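Local structure of tegument protein UL51 (Human herpesvirus 1, 6T5A) at residues A[68-71]-A[72-76]. The protein probably takes part in virus egress from the perinuclear space and in secondary envelopment of cytoplasmic capsids at membranes derived from the trans-Golgi network. The protein carries 1 engineered substitution. Sequence-based numbering, arbitrary orientation.
Sequences TYHA and CMVNL
Tyr69 and Met73, one helical turn apart, make the closest apolar side-chain contact here. Met73 CG lies over one face of the phenol ring in a CH-pi contact, 3.9 Å from the centroid of the Tyr69 ring and displaced toward its rim on the CE2 side. The bend of the methionine chain at chi2 (-48°) keeps SD by the ring: it stands obliquely above it, 4.4 Å from the Tyr69 centroid, with CZ and OH nearest. Tyr69 has CG anti to the backbone N (chi1 173°), whereas Met73 CG sits beside its own N (chi1 -61°), and this pairing brings CG over the ring.

A second CH-pi contact repeats the pattern one residue on. Val74 CG2 packs over one face of the His70 imidazole, 4.0 Å from the ring centroid and 3.8 Å from both CE1 and NE2 of His70.

Beneath the side chains run four i to i+4 backbone hydrogen bonds, from Cys72 N to Thr68 O through Asn75 N to Ala71 O, the latter 2.9 Å long. Thr68 OG1 turns back to the carbonyl of Ala64.

Thr68, Tyr69, Cys72 and Asn75 meet helix 94-117 through Cys109, Met110, Ala106 and Met102, while His70 and Tyr69 also reach a chain of another protein. This is regular alpha-helix with a Met-aromatic i, i+4 pair, set in the helical hairpin that helices 63-82 and 94-117 form in this UL51 fragment.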
ATOM      1  N   THR A  68      23.231 -28.786 -33.584  1.00 30.60           N
ATOM      2  CA  THR A  68      23.443 -29.078 -35.005  1.00 29.93           C
ATOM      3  C   THR A  68      24.418 -28.074 -35.620  1.00 34.12           C
ATOM      4  O   THR A  68      25.339 -28.473 -36.334  1.00 32.22           O
ATOM      5  CB  THR A  68      22.117 -29.213 -35.757  1.00 34.85           C
ATOM      6  OG1 THR A  68      21.338 -30.223 -35.107  1.00 32.75           O
ATOM      7  CG2 THR A  68      22.313 -29.599 -37.233  1.00 32.59           C
ATOM      8  N   TYR A  69      24.246 -26.785 -35.293  1.00 31.23           N
ATOM      9  CA  TYR A  69      25.140 -25.716 -35.741  1.00 30.43           C
ATOM     10  C   TYR A  69      26.561 -26.027 -35.266  1.00 31.58           C
ATOM     11  O   TYR A  69      27.505 -25.964 -36.055  1.00 27.33           O
ATOM     12  CB  TYR A  69      24.656 -24.357 -35.198  1.00 32.33           C
ATOM     13  CG  TYR A  69      25.618 -23.223 -35.471  1.00 34.38           C
ATOM     14  CD1 TYR A  69      25.608 -22.555 -36.693  1.00 36.87           C
ATOM     15  CD2 TYR A  69      26.559 -22.838 -34.521  1.00 34.22           C
ATOM     16  CE1 TYR A  69      26.509 -21.527 -36.960  1.00 37.46           C
ATOM     17  CE2 TYR A  69      27.460 -21.808 -34.774  1.00 34.75           C
ATOM     18  CZ  TYR A  69      27.431 -21.156 -35.995  1.00 39.33           C
ATOM     19  OH  TYR A  69      28.303 -20.134 -36.250  1.00 38.42           O
ATOM     20  N   HIS A  70      26.706 -26.380 -33.969  1.00 29.35           N
ATOM     21  CA  HIS A  70      27.995 -26.741 -33.392  1.00 28.89           C
ATOM     22  C   HIS A  70      28.642 -27.932 -34.122  1.00 31.21           C
ATOM     23  O   HIS A  70      29.838 -27.882 -34.401  1.00 30.30           O
ATOM     24  CB  HIS A  70      27.851 -27.011 -31.890  1.00 29.60           C
ATOM     25  CG  HIS A  70      29.118 -27.449 -31.220  1.00 32.52           C
ATOM     26  ND1 HIS A  70      30.200 -26.594 -31.087  1.00 34.21           N
ATOM     27  CD2 HIS A  70      29.420 -28.631 -30.638  1.00 34.00           C
ATOM     28  CE1 HIS A  70      31.121 -27.282 -30.432  1.00 33.53           C
ATOM     29  NE2 HIS A  70      30.693 -28.509 -30.135  1.00 34.13           N
ATOM     30  N   ALA A  71      27.857 -28.984 -34.452  1.00 26.42           N
ATOM     31  CA  ALA A  71      28.384 -30.143 -35.182  1.00 26.21           C
ATOM     32  C   ALA A  71      28.934 -29.736 -36.560  1.00 30.19           C
ATOM     33  O   ALA A  71      30.009 -30.214 -36.963  1.00 29.23           O
ATOM     34  CB  ALA A  71      27.314 -31.215 -35.327  1.00 26.86           C
ATOM     35  N   CYS A  72      28.225 -28.812 -37.256  1.00 27.55           N
ATOM     36  CA  CYS A  72      28.667 -28.270 -38.548  1.00 28.44           C
ATOM     37  C   CYS A  72      29.986 -27.581 -38.390  1.00 32.50           C
ATOM     38  O   CYS A  72      30.860 -27.765 -39.236  1.00 29.69           O
ATOM     39  CB  CYS A  72      27.632 -27.320 -39.149  1.00 28.64           C
ATOM     40  SG  CYS A  72      26.109 -28.136 -39.658  1.00 32.94           S
ATOM     41  N   MET A  73      30.125 -26.771 -37.326  1.00 29.92           N
ATOM     42  CA  MET A  73      31.343 -25.990 -37.081  1.00 31.12           C
ATOM     43  C   MET A  73      32.526 -26.908 -36.729  1.00 35.79           C
ATOM     44  O   MET A  73      33.633 -26.661 -37.186  1.00 36.09           O
ATOM     45  CB  MET A  73      31.111 -24.900 -36.010  1.00 33.21           C
ATOM     46  CG  MET A  73      30.036 -23.868 -36.391  1.00 37.39           C
ATOM     47  SD  MET A  73      30.174 -23.169 -38.082  1.00 41.70           S
ATOM     48  CE  MET A  73      31.610 -22.232 -37.902  1.00 38.83           C
ATOM     49  N   VAL A  74      32.281 -27.993 -35.959  1.00 32.22           N
ATOM     50  CA  VAL A  74      33.336 -28.982 -35.643  1.00 30.83           C
ATOM     51  C   VAL A  74      33.763 -29.659 -36.957  1.00 32.71           C
ATOM     52  O   VAL A  74      34.964 -29.799 -37.209  1.00 29.71           O
ATOM     53  CB  VAL A  74      32.888 -30.011 -34.576  1.00 33.66           C
ATOM     54  CG1 VAL A  74      33.866 -31.191 -34.487  1.00 33.75           C
ATOM     55  CG2 VAL A  74      32.705 -29.343 -33.208  1.00 32.84           C
ATOM     56  N   ASN A  75      32.784 -30.047 -37.803  1.00 31.14           N
ATOM     57  CA  ASN A  75      33.094 -30.676 -39.094  1.00 31.56           C
ATOM     58  C   ASN A  75      33.905 -29.752 -39.977  1.00 36.59           C
ATOM     59  O   ASN A  75      34.834 -30.217 -40.611  1.00 37.99           O
ATOM     60  CB  ASN A  75      31.843 -31.182 -39.814  1.00 31.39           C
ATOM     61  CG  ASN A  75      31.237 -32.410 -39.188  1.00 59.63           C
ATOM     62  OD1 ASN A  75      31.835 -33.069 -38.350  1.00 59.76           O
ATOM     63  ND2 ASN A  75      30.022 -32.747 -39.577  1.00 53.43           N
ATOM     64  N   LEU A  76      33.605 -28.447 -39.966  1.00 33.67           N
ATOM     65  CA  LEU A  76      34.370 -27.444 -40.720  1.00 32.99           C
ATOM     66  C   LEU A  76      35.815 -27.354 -40.222  1.00 37.88           C
ATOM     67  O   LEU A  76      36.734 -27.292 -41.035  1.00 36.85           O
ATOM     68  CB  LEU A  76      33.668 -26.072 -40.695  1.00 32.31           C
ATOM     69  CG  LEU A  76      32.463 -25.954 -41.649  1.00 35.69           C
ATOM     70  CD1 LEU A  76      31.614 -24.745 -41.342  1.00 34.93           C
ATOM     71  CD2 LEU A  76      32.894 -25.952 -43.125  1.00 36.05           C
TER